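Local coordinates for protein CT398 (Chlamydia trachomatis, PDB 4ILO) that is of unknown function but combines a long coiled-coil hairpin with a zinc ribbon domain and may bind nucleic acid, at residues V194-I197 with C202-C205; L223-C226 with R231-Y234. All blocks are in the same frame, centred on the assembly; numbering follows the deposited sequence.

Contact 1 (V194-I197 with C202-C205); sequences VVPI and CSGC. With ZN (zinc ion), chain C.
Ser203 turns its hydroxyl onto the backbone of Pro196. Its chi1 of 72° sets OG between its own backbone N and carbonyl carbon, and from there OG donates to Pro196 O at 2.9 Å, in the carbonyl plane and on a lone pair. The same oxygen takes a second, weak bond from Ser203 N, long at 3.4 Å and bent to 142°, so one residue holds this carbonyl through both side chain and main chain. The hydroxyl also lies against the proline ring, with Ser203 OG 3.4 Å from Pro196 CD, although the CB of Pro196 points away from the loop.

Val195 comes in beside it. Its CB meets Ser203 OG, while the CG2 branch lies 3.8 Å from Gly204 N and 4.1 Å from Cys202 SG, the residues on either side of Ser203 in the sequence. Ile197 and Cys202 form an antiparallel non-hydrogen-bonded pair with side chains on one face of the sheet, where both pack on Leu233.

With SG anti to the backbone N (chi1 174°), Cys202 delivers its thiolate to zinc at 2.3 Å from SG. Cys205, with its sulfur turned back between N and carbonyl carbon, binds from the other end of the turn, and Cys205 N donates to Cys202 SG at 3.5 Å, which probably tempers the charge on that sulfur. Cys226 and Cys229 complete the tetrahedral site. A CxxC turn following a short strand, with an N-H to sulfur bond inside it, is characteristic of the zinc knuckles of C4-type zinc ribbons.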
ATOM      1  N   VAL A 194      25.364  15.121 -20.614  1.00 21.54           N
ATOM      2  CA  VAL A 194      26.596  15.758 -21.082  1.00 21.86           C
ATOM      3  C   VAL A 194      27.684  14.731 -20.839  1.00 22.33           C
ATOM      4  O   VAL A 194      28.062  14.485 -19.687  1.00 22.90           O
ATOM      5  CB  VAL A 194      26.888  17.060 -20.327  1.00 22.40           C
ATOM      6  CG1 VAL A 194      28.130  17.787 -20.952  1.00 22.86           C
ATOM      7  CG2 VAL A 194      25.691  17.977 -20.355  1.00 22.16           C
ATOM      8  N   VAL A 195      28.147  14.079 -21.900  1.00 22.25           N
ATOM      9  CA  VAL A 195      28.961  12.871 -21.715  1.00 22.80           C
ATOM     10  C   VAL A 195      30.218  12.925 -22.572  1.00 27.30           C
ATOM     11  O   VAL A 195      30.210  13.529 -23.655  1.00 24.82           O
ATOM     12  CB  VAL A 195      28.168  11.595 -22.060  1.00 22.43           C
ATOM     13  CG1 VAL A 195      26.911  11.453 -21.143  1.00 24.60           C
ATOM     14  CG2 VAL A 195      27.831  11.538 -23.572  1.00 22.01           C
ATOM     15  N   PRO A 196      31.320  12.317 -22.143  1.00 28.09           N
ATOM     16  CA  PRO A 196      32.555  12.410 -22.924  1.00 27.26           C
ATOM     17  C   PRO A 196      32.642  11.302 -23.975  1.00 27.18           C
ATOM     18  O   PRO A 196      31.933  10.283 -23.919  1.00 24.92           O
ATOM     19  CB  PRO A 196      33.649  12.275 -21.853  1.00 33.97           C
ATOM     20  CG  PRO A 196      33.012  11.354 -20.796  1.00 38.86           C
ATOM     21  CD  PRO A 196      31.518  11.669 -20.826  1.00 24.98           C
ATOM     22  N   ILE A 197      33.488  11.570 -24.978  1.00 25.81           N
ATOM     23  CA  ILE A 197      33.957  10.552 -25.921  1.00 32.57           C
ATOM     24  C   ILE A 197      34.855   9.572 -25.173  1.00 29.75           C
ATOM     25  O   ILE A 197      35.869   9.974 -24.591  1.00 36.24           O
ATOM     26  CB  ILE A 197      34.774  11.191 -27.057  1.00 36.80           C
ATOM     27  CG1 ILE A 197      34.082  12.397 -27.696  1.00 41.13           C
ATOM     28  CG2 ILE A 197      35.129  10.127 -28.109  1.00 35.72           C
ATOM     29  CD1 ILE A 197      33.095  12.023 -28.704  1.00 44.36           C
ATOM     30  N   CYS A 202      30.278   7.341 -28.287  1.00 26.58           N
ATOM     31  CA  CYS A 202      29.475   8.101 -27.335  1.00 27.02           C
ATOM     32  C   CYS A 202      29.355   7.271 -26.068  1.00 31.35           C
ATOM     33  O   CYS A 202      28.961   6.106 -26.132  1.00 31.71           O
ATOM     34  CB  CYS A 202      28.093   8.359 -27.930  1.00 28.09           C
ATOM     35  SG  CYS A 202      26.903   9.139 -26.825  1.00 26.19           S
ATOM     36  N   SER A 203      29.727   7.837 -24.926  1.00 25.60           N
ATOM     37  CA  SER A 203      29.656   7.062 -23.698  1.00 30.84           C
ATOM     38  C   SER A 203      28.243   7.014 -23.138  1.00 28.50           C
ATOM     39  O   SER A 203      27.973   6.226 -22.237  1.00 28.86           O
ATOM     40  CB  SER A 203      30.660   7.583 -22.672  1.00 37.35           C
ATOM     41  OG  SER A 203      30.261   8.814 -22.136  1.00 34.73           O
ATOM     42  N   GLY A 204      27.337   7.821 -23.673  1.00 33.58           N
ATOM     43  CA  GLY A 204      25.929   7.716 -23.350  1.00 26.41           C
ATOM     44  C   GLY A 204      25.222   6.539 -24.005  1.00 29.00           C
ATOM     45  O   GLY A 204      24.462   5.833 -23.336  1.00 30.27           O
ATOM     46  N   CYS A 205      25.449   6.308 -25.301  1.00 32.16           N
ATOM     47  CA  CYS A 205      24.743   5.254 -26.030  1.00 28.67           C
ATOM     48  C   CYS A 205      25.671   4.182 -26.587  1.00 28.15           C
ATOM     49  O   CYS A 205      25.182   3.135 -27.021  1.00 35.02           O
ATOM     50  CB  CYS A 205      23.901   5.865 -27.172  1.00 24.32           C
ATOM     51  SG  CYS A 205      24.826   6.489 -28.646  1.00 28.74           S
TER
HETATM   52 ZN    ZN C 301      25.013   8.749 -28.068  1.00 12.55          ZN

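Contact 2 (L223-C226 with R231-Y234); sequences LVFC and RILY. With ZN (zinc ion), chain C; EDO (1,2-ethanediol), chain D.
Arg231 O receives the N-H of Cys226 at 2.7 Å, with an N-H...O angle of 162°. Phe225 CA adds a CA-H...O contact to the same Arg231 O at 3.1 Å, and the oxygen also sits at the edge of the Phe225 ring, near its plane. Two residues away on each strand, Leu233 N donates to Val224 O at 2.8 Å and 170°.

Between these two bonds Phe225 and Ile232 form an antiparallel non-hydrogen-bonded pair. Their side chains run side by side in the same direction, Phe225 CE1 lying 3.6 Å from Ile232 CG1, which meets the ring obliquely. This is the second beta hairpin of the zinc ribbon: Cys226 follows its first strand, and a fully extended first torsion (chi1 -179°) carries its SG to the zinc ion, bound at 2.3 Å together with Cys202, Cys205 and Cys229.

On the other face Leu233 lays its CD1 branch 3.8 Å from Cys226 CA, and Val217 of helix 211-219 packs against both Leu233 and Val224. Arg231 NH2 forms a salt bridge with Asp191, and its NE bonds Arg192 O. At the Val224-Leu233 pair a 1,2-ethanediol, probably from the crystallisation liquor, stands between the strands: its O2 accepts from Val224 N and donates to Leu233 O.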
ATOM      1  N   LEU A 223      28.485  23.651 -29.422  1.00 23.09           N
ATOM      2  CA  LEU A 223      27.862  22.457 -28.828  1.00 22.46           C
ATOM      3  C   LEU A 223      27.699  21.403 -29.906  1.00 29.39           C
ATOM      4  O   LEU A 223      27.135  21.687 -30.970  1.00 22.72           O
ATOM      5  CB  LEU A 223      26.513  22.795 -28.222  1.00 22.20           C
ATOM      6  CG  LEU A 223      26.489  23.652 -26.958  1.00 26.44           C
ATOM      7  CD1 LEU A 223      25.048  23.769 -26.442  1.00 28.53           C
ATOM      8  CD2 LEU A 223      27.393  23.063 -25.904  1.00 30.94           C
ATOM      9  N   VAL A 224      28.252  20.211 -29.662  1.00 22.02           N
ATOM     10  CA  VAL A 224      28.148  19.081 -30.576  1.00 22.42           C
ATOM     11  C   VAL A 224      27.408  17.947 -29.867  1.00 24.86           C
ATOM     12  O   VAL A 224      27.750  17.592 -28.734  1.00 21.44           O
ATOM     13  CB  VAL A 224      29.534  18.597 -31.039  1.00 22.48           C
ATOM     14  CG1 VAL A 224      29.389  17.418 -31.993  1.00 22.51           C
ATOM     15  CG2 VAL A 224      30.333  19.776 -31.731  1.00 31.37           C
ATOM     16  N   PHE A 225      26.442  17.346 -30.572  1.00 29.87           N
ATOM     17  CA  PHE A 225      25.528  16.342 -30.043  1.00 26.71           C
ATOM     18  C   PHE A 225      25.767  15.009 -30.734  1.00 25.20           C
ATOM     19  O   PHE A 225      26.115  14.965 -31.923  1.00 22.47           O
ATOM     20  CB  PHE A 225      24.091  16.766 -30.333  1.00 25.49           C
ATOM     21  CG  PHE A 225      23.802  18.147 -29.908  1.00 22.86           C
ATOM     22  CD1 PHE A 225      23.603  18.431 -28.568  1.00 21.44           C
ATOM     23  CD2 PHE A 225      23.782  19.184 -30.841  1.00 23.86           C
ATOM     24  CE1 PHE A 225      23.326  19.727 -28.163  1.00 24.97           C
ATOM     25  CE2 PHE A 225      23.533  20.505 -30.452  1.00 22.61           C
ATOM     26  CZ  PHE A 225      23.307  20.782 -29.114  1.00 21.97           C
ATOM     27  N   CYS A 226      25.586  13.921 -29.976  1.00 21.02           N
ATOM     28  CA  CYS A 226      25.662  12.586 -30.547  1.00 22.35           C
ATOM     29  C   CYS A 226      24.620  12.448 -31.654  1.00 28.51           C
ATOM     30  O   CYS A 226      23.437  12.777 -31.460  1.00 21.26           O
ATOM     31  CB  CYS A 226      25.382  11.528 -29.458  1.00 21.31           C
ATOM     32  SG  CYS A 226      25.490   9.820 -30.073  1.00 23.61           S
ATOM     33  N   ARG A 231      22.607  13.323 -27.004  1.00 20.36           N
ATOM     34  CA  ARG A 231      23.315  13.876 -25.866  1.00 20.32           C
ATOM     35  C   ARG A 231      24.426  14.826 -26.323  1.00 20.43           C
ATOM     36  O   ARG A 231      24.937  14.725 -27.440  1.00 20.54           O
ATOM     37  CB  ARG A 231      23.954  12.758 -25.060  1.00 20.49           C
ATOM     38  CG  ARG A 231      22.925  11.832 -24.363  1.00 20.51           C
ATOM     39  CD  ARG A 231      23.646  10.838 -23.485  1.00 22.15           C
ATOM     40  NE  ARG A 231      22.744  10.176 -22.536  1.00 20.89           N
ATOM     41  CZ  ARG A 231      21.955   9.157 -22.848  1.00 24.08           C
ATOM     42  NH1 ARG A 231      21.915   8.690 -24.087  1.00 21.10           N
ATOM     43  NH2 ARG A 231      21.178   8.615 -21.913  1.00 21.22           N
ATOM     44  N   ILE A 232      24.819  15.729 -25.421  1.00 24.99           N
ATOM     45  CA  ILE A 232      25.944  16.649 -25.661  1.00 30.63           C
ATOM     46  C   ILE A 232      27.258  15.901 -25.448  1.00 27.82           C
ATOM     47  O   ILE A 232      27.474  15.310 -24.384  1.00 22.18           O
ATOM     48  CB  ILE A 232      25.864  17.851 -24.703  1.00 21.21           C
ATOM     49  CG1 ILE A 232      24.633  18.696 -25.017  1.00 21.71           C
ATOM     50  CG2 ILE A 232      27.165  18.682 -24.768  1.00 21.76           C
ATOM     51  CD1 ILE A 232      24.128  19.513 -23.853  1.00 21.38           C
ATOM     52  N   LEU A 233      28.151  15.949 -26.441  1.00 21.55           N
ATOM     53  CA  LEU A 233      29.444  15.278 -26.350  1.00 22.20           C
ATOM     54  C   LEU A 233      30.553  16.300 -26.090  1.00 36.42           C
ATOM     55  O   LEU A 233      30.517  17.441 -26.577  1.00 22.87           O
ATOM     56  CB  LEU A 233      29.778  14.542 -27.657  1.00 22.40           C
ATOM     57  CG  LEU A 233      29.039  13.276 -28.106  1.00 22.17           C
ATOM     58  CD1 LEU A 233      29.359  12.966 -29.550  1.00 22.53           C
ATOM     59  CD2 LEU A 233      29.415  12.046 -27.215  1.00 22.57           C
ATOM     60  N   TYR A 234      31.574  15.862 -25.357  1.00 29.82           N
ATOM     61  CA  TYR A 234      32.711  16.722 -25.073  1.00 30.99           C
ATOM     62  C   TYR A 234      33.962  15.859 -24.989  1.00 31.67           C
ATOM     63  O   TYR A 234      33.894  14.632 -24.905  1.00 36.05           O
ATOM     64  CB  TYR A 234      32.505  17.537 -23.794  1.00 24.78           C
ATOM     65  CG  TYR A 234      32.661  16.718 -22.517  1.00 26.67           C
ATOM     66  CD1 TYR A 234      31.562  16.072 -21.943  1.00 24.46           C
ATOM     67  CD2 TYR A 234      33.899  16.601 -21.874  1.00 26.51           C
ATOM     68  CE1 TYR A 234      31.673  15.319 -20.755  1.00 26.69           C
ATOM     69  CE2 TYR A 234      34.026  15.849 -20.669  1.00 27.04           C
ATOM     70  CZ  TYR A 234      32.909  15.210 -20.127  1.00 27.30           C
ATOM     71  OH  TYR A 234      33.009  14.468 -18.973  1.00 27.26           O
TER
HETATM   72 ZN    ZN C 301      25.013   8.749 -28.068  1.00 12.55          ZN
HETATM   73  C1  EDO D 302      32.009  20.149 -27.976  1.00 31.80           C
HETATM   74  O1  EDO D 302      33.267  20.293 -27.308  1.00 29.47           O
HETATM   75  C2  EDO D 302      30.927  20.491 -26.968  1.00 27.40           C
HETATM   76  O2  EDO D 302      29.712  19.919 -27.455  1.00 23.16           O

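Contact 1 closes before contact 2 opens along the chain, with helix 211-219 between them, yet their centres are only about 8 Å apart. Both belong to one mixed sheet, ordered 201-202, 194-198, 232-234, 224-225, whose two central strands run parallel and join the contacts: Val195 N lies 2.9 Å from Ile232 O and Ile197 N 3.1 Å from Tyr234 O, both probable hydrogen bonds. The zinc ion ties them a second time, taking two cysteines from contact 1 and one from contact 2. The resulting small domain packs against helices 2-86 and 176-189, at one end of the elongated coiled-coil hairpin, with contact centres about 39 and 42 Å from the centre of the chain.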